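Local coordinates for protein CT398 (Chlamydia trachomatis, PDB 4ILO) that is of unknown function but, with its long coiled-coil hairpin and C-terminal zinc ribbon, may bind DNA or RNA, at residues L8-I22 with Y182-V194. Residues are numbered along the deposited sequence; the frame is centred on the assembly and turned at random.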
ATOM      1  N   LEU A   8      41.209  -9.933  11.945  1.00 42.36           N
ATOM      2  CA  LEU A   8      40.692  -8.669  11.441  1.00 41.01           C
ATOM      3  C   LEU A   8      40.379  -8.790   9.965  1.00 42.88           C
ATOM      4  O   LEU A   8      39.251  -8.523   9.547  1.00 37.02           O
ATOM      5  CB  LEU A   8      41.664  -7.517  11.710  1.00 42.23           C
ATOM      6  CG  LEU A   8      41.724  -7.000  13.159  1.00 47.12           C
ATOM      7  CD1 LEU A   8      42.831  -5.968  13.316  1.00 49.37           C
ATOM      8  CD2 LEU A   8      40.385  -6.425  13.639  1.00 40.22           C
ATOM      9  N   GLN A   9      41.352  -9.247   9.172  1.00 38.03           N
ATOM     10  CA  GLN A   9      41.121  -9.423   7.741  1.00 39.52           C
ATOM     11  C   GLN A   9      39.848 -10.232   7.490  1.00 41.26           C
ATOM     12  O   GLN A   9      39.066  -9.929   6.566  1.00 38.03           O
ATOM     13  CB  GLN A   9      42.347 -10.097   7.116  1.00 39.25           C
ATOM     14  CG  GLN A   9      42.480  -9.899   5.594  1.00 44.74           C
ATOM     15  CD  GLN A   9      43.787 -10.504   5.010  1.00 71.12           C
ATOM     16  OE1 GLN A   9      44.697 -10.914   5.749  1.00 65.18           O
ATOM     17  NE2 GLN A   9      43.873 -10.546   3.679  1.00 71.91           N
ATOM     18  N   SER A  10      39.592 -11.232   8.338  1.00 38.44           N
ATOM     19  CA  SER A  10      38.441 -12.102   8.129  1.00 38.70           C
ATOM     20  C   SER A  10      37.114 -11.399   8.452  1.00 37.76           C
ATOM     21  O   SER A  10      36.156 -11.521   7.697  1.00 37.41           O
ATOM     22  CB  SER A  10      38.576 -13.367   8.959  1.00 40.05           C
ATOM     23  OG  SER A  10      37.474 -14.218   8.749  1.00 46.74           O
ATOM     24  N   ILE A  11      37.033 -10.715   9.595  1.00 37.55           N
ATOM     25  CA  ILE A  11      35.832  -9.965   9.950  1.00 36.83           C
ATOM     26  C   ILE A  11      35.639  -8.789   9.009  1.00 35.75           C
ATOM     27  O   ILE A  11      34.508  -8.411   8.706  1.00 35.10           O
ATOM     28  CB  ILE A  11      35.908  -9.484  11.407  1.00 37.28           C
ATOM     29  CG1 ILE A  11      34.509  -9.273  11.977  1.00 37.17           C
ATOM     30  CG2 ILE A  11      36.695  -8.175  11.488  1.00 36.88           C
ATOM     31  CD1 ILE A  11      33.680 -10.509  12.091  1.00 37.87           C
ATOM     32  N   LEU A  12      36.722  -8.175   8.542  1.00 35.70           N
ATOM     33  CA  LEU A  12      36.563  -7.108   7.570  1.00 35.06           C
ATOM     34  C   LEU A  12      35.844  -7.616   6.328  1.00 34.84           C
ATOM     35  O   LEU A  12      34.943  -6.945   5.808  1.00 39.12           O
ATOM     36  CB  LEU A  12      37.918  -6.462   7.252  1.00 35.41           C
ATOM     37  CG  LEU A  12      38.357  -5.493   8.378  1.00 35.60           C
ATOM     38  CD1 LEU A  12      39.795  -5.020   8.248  1.00 38.43           C
ATOM     39  CD2 LEU A  12      37.416  -4.261   8.455  1.00 35.17           C
ATOM     40  N   ALA A  13      36.178  -8.822   5.874  1.00 35.52           N
ATOM     41  CA  ALA A  13      35.555  -9.330   4.654  1.00 35.65           C
ATOM     42  C   ALA A  13      34.116  -9.751   4.900  1.00 37.99           C
ATOM     43  O   ALA A  13      33.264  -9.602   4.010  1.00 38.95           O
ATOM     44  CB  ALA A  13      36.354 -10.508   4.085  1.00 36.86           C
ATOM     45  N   ILE A  14      33.825 -10.285   6.089  1.00 35.52           N
ATOM     46  CA  ILE A  14      32.433 -10.549   6.448  1.00 35.27           C
ATOM     47  C   ILE A  14      31.654  -9.246   6.523  1.00 34.12           C
ATOM     48  O   ILE A  14      30.479  -9.175   6.131  1.00 33.78           O
ATOM     49  CB  ILE A  14      32.385 -11.311   7.777  1.00 37.47           C
ATOM     50  CG1 ILE A  14      32.931 -12.726   7.550  1.00 37.51           C
ATOM     51  CG2 ILE A  14      30.995 -11.293   8.357  1.00 35.91           C
ATOM     52  CD1 ILE A  14      33.325 -13.406   8.774  1.00 38.66           C
ATOM     53  N   GLN A  15      32.297  -8.200   7.037  1.00 33.84           N
ATOM     54  CA  GLN A  15      31.633  -6.919   7.187  1.00 33.09           C
ATOM     55  C   GLN A  15      31.209  -6.360   5.830  1.00 32.54           C
ATOM     56  O   GLN A  15      30.146  -5.738   5.716  1.00 31.95           O
ATOM     57  CB  GLN A  15      32.542  -5.949   7.921  1.00 33.30           C
ATOM     58  CG  GLN A  15      31.893  -4.680   8.267  1.00 32.96           C
ATOM     59  CD  GLN A  15      32.780  -3.783   9.062  1.00 33.54           C
ATOM     60  OE1 GLN A  15      32.447  -3.400  10.175  1.00 33.95           O
ATOM     61  NE2 GLN A  15      33.940  -3.450   8.497  1.00 33.79           N
ATOM     62  N   GLU A  16      32.011  -6.580   4.784  1.00 33.37           N
ATOM     63  CA  GLU A  16      31.609  -6.082   3.463  1.00 39.61           C
ATOM     64  C   GLU A  16      30.372  -6.817   2.942  1.00 38.27           C
ATOM     65  O   GLU A  16      29.487  -6.200   2.312  1.00 32.53           O
ATOM     66  CB  GLU A  16      32.776  -6.169   2.476  1.00 42.23           C
ATOM     67  CG  GLU A  16      33.909  -5.202   2.810  1.00 40.77           C
ATOM     68  CD  GLU A  16      33.399  -3.762   3.025  1.00 39.38           C
ATOM     69  OE1 GLU A  16      32.801  -3.173   2.088  1.00 36.36           O
ATOM     70  OE2 GLU A  16      33.603  -3.218   4.140  1.00 35.35           O
ATOM     71  N   LEU A  17      30.265  -8.118   3.232  1.00 33.02           N
ATOM     72  CA  LEU A  17      29.062  -8.855   2.865  1.00 37.33           C
ATOM     73  C   LEU A  17      27.855  -8.338   3.637  1.00 32.13           C
ATOM     74  O   LEU A  17      26.798  -8.067   3.049  1.00 31.64           O
ATOM     75  CB  LEU A  17      29.267 -10.350   3.092  1.00 36.98           C
ATOM     76  CG  LEU A  17      30.422 -10.950   2.290  1.00 39.59           C
ATOM     77  CD1 LEU A  17      30.669 -12.421   2.679  1.00 39.13           C
ATOM     78  CD2 LEU A  17      30.198 -10.795   0.777  1.00 35.56           C
ATOM     79  N   ASP A  18      28.011  -8.151   4.949  1.00 32.08           N
ATOM     80  CA  ASP A  18      26.904  -7.645   5.749  1.00 31.53           C
ATOM     81  C   ASP A  18      26.426  -6.263   5.278  1.00 30.69           C
ATOM     82  O   ASP A  18      25.213  -5.992   5.269  1.00 30.17           O
ATOM     83  CB  ASP A  18      27.264  -7.672   7.226  1.00 32.03           C
ATOM     84  CG  ASP A  18      27.220  -9.084   7.793  1.00 48.98           C
ATOM     85  OD1 ASP A  18      26.355  -9.844   7.317  1.00 54.35           O
ATOM     86  OD2 ASP A  18      28.037  -9.443   8.685  1.00 36.00           O
ATOM     87  N   ILE A  19      27.344  -5.374   4.884  1.00 30.70           N
ATOM     88  CA  ILE A  19      26.918  -4.047   4.437  1.00 33.39           C
ATOM     89  C   ILE A  19      26.044  -4.162   3.188  1.00 34.49           C
ATOM     90  O   ILE A  19      24.963  -3.554   3.094  1.00 34.49           O
ATOM     91  CB  ILE A  19      28.136  -3.138   4.189  1.00 31.31           C
ATOM     92  CG1 ILE A  19      28.881  -2.860   5.503  1.00 31.12           C
ATOM     93  CG2 ILE A  19      27.677  -1.808   3.477  1.00 32.13           C
ATOM     94  CD1 ILE A  19      28.072  -2.233   6.582  1.00 31.04           C
ATOM     95  N   LYS A  20      26.510  -4.938   2.207  1.00 41.07           N
ATOM     96  CA  LYS A  20      25.716  -5.168   1.003  1.00 38.39           C
ATOM     97  C   LYS A  20      24.350  -5.736   1.359  1.00 38.28           C
ATOM     98  O   LYS A  20      23.321  -5.270   0.852  1.00 35.98           O
ATOM     99  CB  LYS A  20      26.452  -6.117   0.065  1.00 43.16           C
ATOM    100  CG  LYS A  20      27.709  -5.536  -0.534  1.00 49.52           C
ATOM    101  CD  LYS A  20      28.204  -6.415  -1.662  1.00 58.57           C
ATOM    102  CE  LYS A  20      29.702  -6.311  -1.859  1.00 62.07           C
ATOM    103  NZ  LYS A  20      30.174  -7.360  -2.814  1.00 68.65           N
ATOM    104  N   MET A  21      24.323  -6.741   2.246  1.00 32.64           N
ATOM    105  CA  MET A  21      23.059  -7.375   2.586  1.00 32.86           C
ATOM    106  C   MET A  21      22.113  -6.388   3.246  1.00 34.50           C
ATOM    107  O   MET A  21      20.906  -6.456   3.023  1.00 30.21           O
ATOM    108  CB  MET A  21      23.276  -8.604   3.471  1.00 34.42           C
ATOM    109  CG  MET A  21      23.575  -9.870   2.646  1.00 54.22           C
ATOM    110  SD  MET A  21      23.300 -11.441   3.509  1.00101.90           S
ATOM    111  CE  MET A  21      24.017 -11.120   5.124  1.00 42.14           C
ATOM    112  N   ILE A  22      22.642  -5.461   4.057  1.00 28.95           N
ATOM    113  CA  ILE A  22      21.797  -4.426   4.644  1.00 28.45           C
ATOM    114  C   ILE A  22      21.255  -3.529   3.549  1.00 28.32           C
ATOM    115  O   ILE A  22      20.076  -3.165   3.542  1.00 30.02           O
ATOM    116  CB  ILE A  22      22.572  -3.617   5.702  1.00 28.82           C
ATOM    117  CG1 ILE A  22      22.825  -4.503   6.937  1.00 29.48           C
ATOM    118  CG2 ILE A  22      21.761  -2.331   6.096  1.00 28.60           C
ATOM    119  CD1 ILE A  22      23.774  -3.914   7.993  1.00 35.48           C
ATOM    120  N   TYR A 182      31.339  -8.252  17.013  1.00 22.36           N
ATOM    121  CA  TYR A 182      31.023  -7.612  15.742  1.00 22.21           C
ATOM    122  C   TYR A 182      29.532  -7.620  15.496  1.00 22.46           C
ATOM    123  O   TYR A 182      28.935  -6.589  15.160  1.00 22.13           O
ATOM    124  CB  TYR A 182      31.728  -8.368  14.603  1.00 22.75           C
ATOM    125  CG  TYR A 182      31.156  -8.083  13.240  1.00 22.97           C
ATOM    126  CD1 TYR A 182      31.412  -6.884  12.597  1.00 22.58           C
ATOM    127  CD2 TYR A 182      30.330  -9.002  12.612  1.00 25.14           C
ATOM    128  CE1 TYR A 182      30.851  -6.599  11.333  1.00 27.59           C
ATOM    129  CE2 TYR A 182      29.766  -8.738  11.353  1.00 24.03           C
ATOM    130  CZ  TYR A 182      30.031  -7.541  10.718  1.00 23.60           C
ATOM    131  OH  TYR A 182      29.485  -7.280   9.478  1.00 26.58           O
ATOM    132  N   GLU A 183      28.925  -8.782  15.669  1.00 23.48           N
ATOM    133  CA  GLU A 183      27.532  -8.984  15.298  1.00 31.24           C
ATOM    134  C   GLU A 183      26.596  -8.145  16.169  1.00 31.19           C
ATOM    135  O   GLU A 183      25.605  -7.605  15.670  1.00 27.12           O
ATOM    136  CB  GLU A 183      27.210 -10.480  15.415  1.00 37.05           C
ATOM    137  CG  GLU A 183      25.862 -10.866  14.875  1.00 55.17           C
ATOM    138  CD  GLU A 183      25.663 -12.372  14.818  1.00 61.58           C
ATOM    139  OE1 GLU A 183      26.214 -13.072  15.702  1.00 56.35           O
ATOM    140  OE2 GLU A 183      24.949 -12.842  13.887  1.00 65.85           O
ATOM    141  N   ARG A 184      26.890  -8.020  17.475  1.00 29.00           N
ATOM    142  CA  ARG A 184      26.061  -7.185  18.346  1.00 27.05           C
ATOM    143  C   ARG A 184      26.238  -5.710  18.011  1.00 24.49           C
ATOM    144  O   ARG A 184      25.251  -4.958  17.890  1.00 24.65           O
ATOM    145  CB  ARG A 184      26.384  -7.488  19.815  1.00 33.49           C
ATOM    146  CG  ARG A 184      26.095  -8.967  20.209  1.00 44.18           C
ATOM    147  CD  ARG A 184      26.140  -9.188  21.715  1.00 54.36           C
ATOM    148  NE  ARG A 184      25.651 -10.505  22.138  1.00 65.23           N
ATOM    149  CZ  ARG A 184      25.333 -10.818  23.400  1.00 69.24           C
ATOM    150  NH1 ARG A 184      25.445  -9.915  24.379  1.00 65.43           N
ATOM    151  NH2 ARG A 184      24.895 -12.040  23.696  1.00 72.85           N
ATOM    152  N   LEU A 185      27.480  -5.291  17.763  1.00 21.96           N
ATOM    153  CA  LEU A 185      27.728  -3.927  17.283  1.00 23.56           C
ATOM    154  C   LEU A 185      26.942  -3.646  16.001  1.00 28.34           C
ATOM    155  O   LEU A 185      26.299  -2.594  15.873  1.00 25.98           O
ATOM    156  CB  LEU A 185      29.237  -3.721  17.044  1.00 20.99           C
ATOM    157  CG  LEU A 185      30.100  -3.523  18.301  1.00 22.18           C
ATOM    158  CD1 LEU A 185      31.540  -3.357  17.911  1.00 20.58           C
ATOM    159  CD2 LEU A 185      29.577  -2.288  19.138  1.00 20.76           C
ATOM    160  N   LEU A 186      26.986  -4.582  15.040  1.00 21.88           N
ATOM    161  CA  LEU A 186      26.380  -4.368  13.727  1.00 22.13           C
ATOM    162  C   LEU A 186      24.871  -4.260  13.850  1.00 22.63           C
ATOM    163  O   LEU A 186      24.240  -3.393  13.235  1.00 25.09           O
ATOM    164  CB  LEU A 186      26.710  -5.549  12.822  1.00 22.61           C
ATOM    165  CG  LEU A 186      26.178  -5.501  11.386  1.00 26.58           C
ATOM    166  CD1 LEU A 186      27.011  -4.563  10.581  1.00 22.76           C
ATOM    167  CD2 LEU A 186      26.138  -6.879  10.738  1.00 23.89           C
ATOM    168  N   ASN A 187      24.275  -5.158  14.628  1.00 28.38           N
ATOM    169  CA  ASN A 187      22.844  -5.073  14.874  1.00 35.49           C
ATOM    170  C   ASN A 187      22.476  -3.742  15.506  1.00 24.73           C
ATOM    171  O   ASN A 187      21.413  -3.195  15.221  1.00 25.54           O
ATOM    172  CB  ASN A 187      22.413  -6.266  15.730  1.00 37.28           C
ATOM    173  CG  ASN A 187      22.281  -7.535  14.902  1.00 47.25           C
ATOM    174  OD1 ASN A 187      21.946  -7.473  13.708  1.00 58.33           O
ATOM    175  ND2 ASN A 187      22.546  -8.684  15.514  1.00 46.55           N
ATOM    176  N   ASN A 188      23.370  -3.176  16.309  1.00 30.86           N
ATOM    177  CA  ASN A 188      23.091  -1.903  16.969  1.00 34.56           C
ATOM    178  C   ASN A 188      23.220  -0.715  15.994  1.00 38.41           C
ATOM    179  O   ASN A 188      22.339   0.151  15.950  1.00 37.06           O
ATOM    180  CB  ASN A 188      23.980  -1.834  18.230  1.00 40.85           C
ATOM    181  CG  ASN A 188      24.150  -0.426  18.799  1.00 60.30           C
ATOM    182  OD1 ASN A 188      23.359   0.487  18.519  1.00 67.14           O
ATOM    183  ND2 ASN A 188      25.197  -0.250  19.638  1.00 55.95           N
ATOM    184  N   LYS A 189      24.265  -0.679  15.157  1.00 30.28           N
ATOM    185  CA  LYS A 189      24.592   0.503  14.361  1.00 27.03           C
ATOM    186  C   LYS A 189      24.152   0.405  12.913  1.00 22.37           C
ATOM    187  O   LYS A 189      23.944   1.438  12.270  1.00 22.51           O
ATOM    188  CB  LYS A 189      26.109   0.729  14.343  1.00 30.50           C
ATOM    189  CG  LYS A 189      26.816   0.630  15.682  1.00 32.50           C
ATOM    190  CD  LYS A 189      26.536   1.850  16.512  1.00 33.18           C
ATOM    191  CE  LYS A 189      27.595   2.002  17.566  1.00 28.39           C
ATOM    192  NZ  LYS A 189      27.286   3.194  18.357  1.00 39.34           N
ATOM    193  N   LYS A 190      24.079  -0.802  12.351  1.00 25.32           N
ATOM    194  CA  LYS A 190      23.631  -0.991  10.966  1.00 25.84           C
ATOM    195  C   LYS A 190      24.586  -0.357   9.955  1.00 24.76           C
ATOM    196  O   LYS A 190      24.175   0.077   8.877  1.00 27.45           O
ATOM    197  CB  LYS A 190      22.182  -0.490  10.763  1.00 29.99           C
ATOM    198  CG  LYS A 190      21.097  -1.596  10.831  1.00 38.84           C
ATOM    199  CD  LYS A 190      20.675  -1.938  12.257  1.00 51.96           C
ATOM    200  CE  LYS A 190      19.655  -3.086  12.305  1.00 60.77           C
ATOM    201  NZ  LYS A 190      20.226  -4.416  11.900  1.00 62.57           N
ATOM    202  N   ASP A 191      25.874  -0.315  10.270  1.00 23.31           N
ATOM    203  CA  ASP A 191      26.891   0.159   9.336  1.00 22.83           C
ATOM    204  C   ASP A 191      28.236  -0.378   9.837  1.00 21.99           C
ATOM    205  O   ASP A 191      28.278  -1.230  10.733  1.00 22.92           O
ATOM    206  CB  ASP A 191      26.820   1.683   9.136  1.00 22.37           C
ATOM    207  CG  ASP A 191      27.213   2.471  10.386  1.00 42.33           C
ATOM    208  OD1 ASP A 191      27.701   1.862  11.363  1.00 37.91           O
ATOM    209  OD2 ASP A 191      27.043   3.709  10.405  1.00 33.75           O
ATOM    210  N   ARG A 192      29.337   0.095   9.262  1.00 22.17           N
ATOM    211  CA  ARG A 192      30.623  -0.543   9.559  1.00 23.89           C
ATOM    212  C   ARG A 192      30.960  -0.336  11.022  1.00 21.55           C
ATOM    213  O   ARG A 192      30.994   0.802  11.507  1.00 21.39           O
ATOM    214  CB  ARG A 192      31.738  -0.028   8.656  1.00 23.69           C
ATOM    215  CG  ARG A 192      31.639  -0.656   7.269  1.00 26.20           C
ATOM    216  CD  ARG A 192      32.706  -0.170   6.246  1.00 24.57           C
ATOM    217  NE  ARG A 192      32.422  -0.727   4.917  1.00 25.53           N
ATOM    218  CZ  ARG A 192      31.516  -0.235   4.055  1.00 28.36           C
ATOM    219  NH1 ARG A 192      30.801   0.858   4.326  1.00 25.24           N
ATOM    220  NH2 ARG A 192      31.336  -0.822   2.882  1.00 28.81           N
ATOM    221  N   VAL A 193      31.195  -1.442  11.722  1.00 21.39           N
ATOM    222  CA  VAL A 193      31.502  -1.400  13.144  1.00 20.97           C
ATOM    223  C   VAL A 193      32.952  -1.835  13.477  1.00 21.57           C
ATOM    224  O   VAL A 193      33.401  -1.661  14.630  1.00 23.39           O
ATOM    225  CB  VAL A 193      30.466  -2.220  13.925  1.00 20.88           C
ATOM    226  CG1 VAL A 193      29.046  -1.560  13.761  1.00 21.34           C
ATOM    227  CG2 VAL A 193      30.444  -3.651  13.415  1.00 21.27           C
ATOM    228  N   VAL A 194      33.676  -2.422  12.529  1.00 21.54           N
ATOM    229  CA  VAL A 194      35.119  -2.641  12.641  1.00 21.86           C
ATOM    230  C   VAL A 194      35.743  -1.607  11.725  1.00 22.33           C
ATOM    231  O   VAL A 194      35.661  -1.732  10.497  1.00 22.90           O
ATOM    232  CB  VAL A 194      35.515  -4.062  12.221  1.00 22.40           C
ATOM    233  CG1 VAL A 194      37.041  -4.305  12.492  1.00 22.86           C
ATOM    234  CG2 VAL A 194      34.694  -5.088  12.960  1.00 22.16           C
TER
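At the base of the CT398 coiled-coil hairpin, Y182 of the short helix 176-189 enters as a knob into a hole formed by I11, I14, Q15 and D18 of the long first helix. An aromatic ring with a polar tip suits this place: I11 lies over one face, its CG1 4.2 Å from the ring centroid in a CH-pi contact. Y182 OH donates to D18 OD2 at 2.7 Å, on the lone pair turned away from OD1. The anti placement of Y182 CG relative to its backbone N (chi1 162°) sends the ring across to the long helix.

Beyond K190 the chain turns back along helix 2-86 into strand 194-198, parallel to strand 232-234 in the sheet beside the zinc site. Q15, its side chain extended, suits the loop-to-strand junction because its amide both accepts and donates: OE1 takes V193 N and V194 N, the latter nearly straight at 2.8 Å, and NE2 reaches V194 O at 3.1 Å. Buried, beta-branched V194 sets CG1 and CG2 against I11 CG2, and CG1 against L12 CD2. R192 and E16, opposite charges, form a nearly coplanar salt bridge, NE to OE2 and NH2 to OE1; the flat guanidinium lets aliphatic I19 CG1 lie 4.0 Å above its centre.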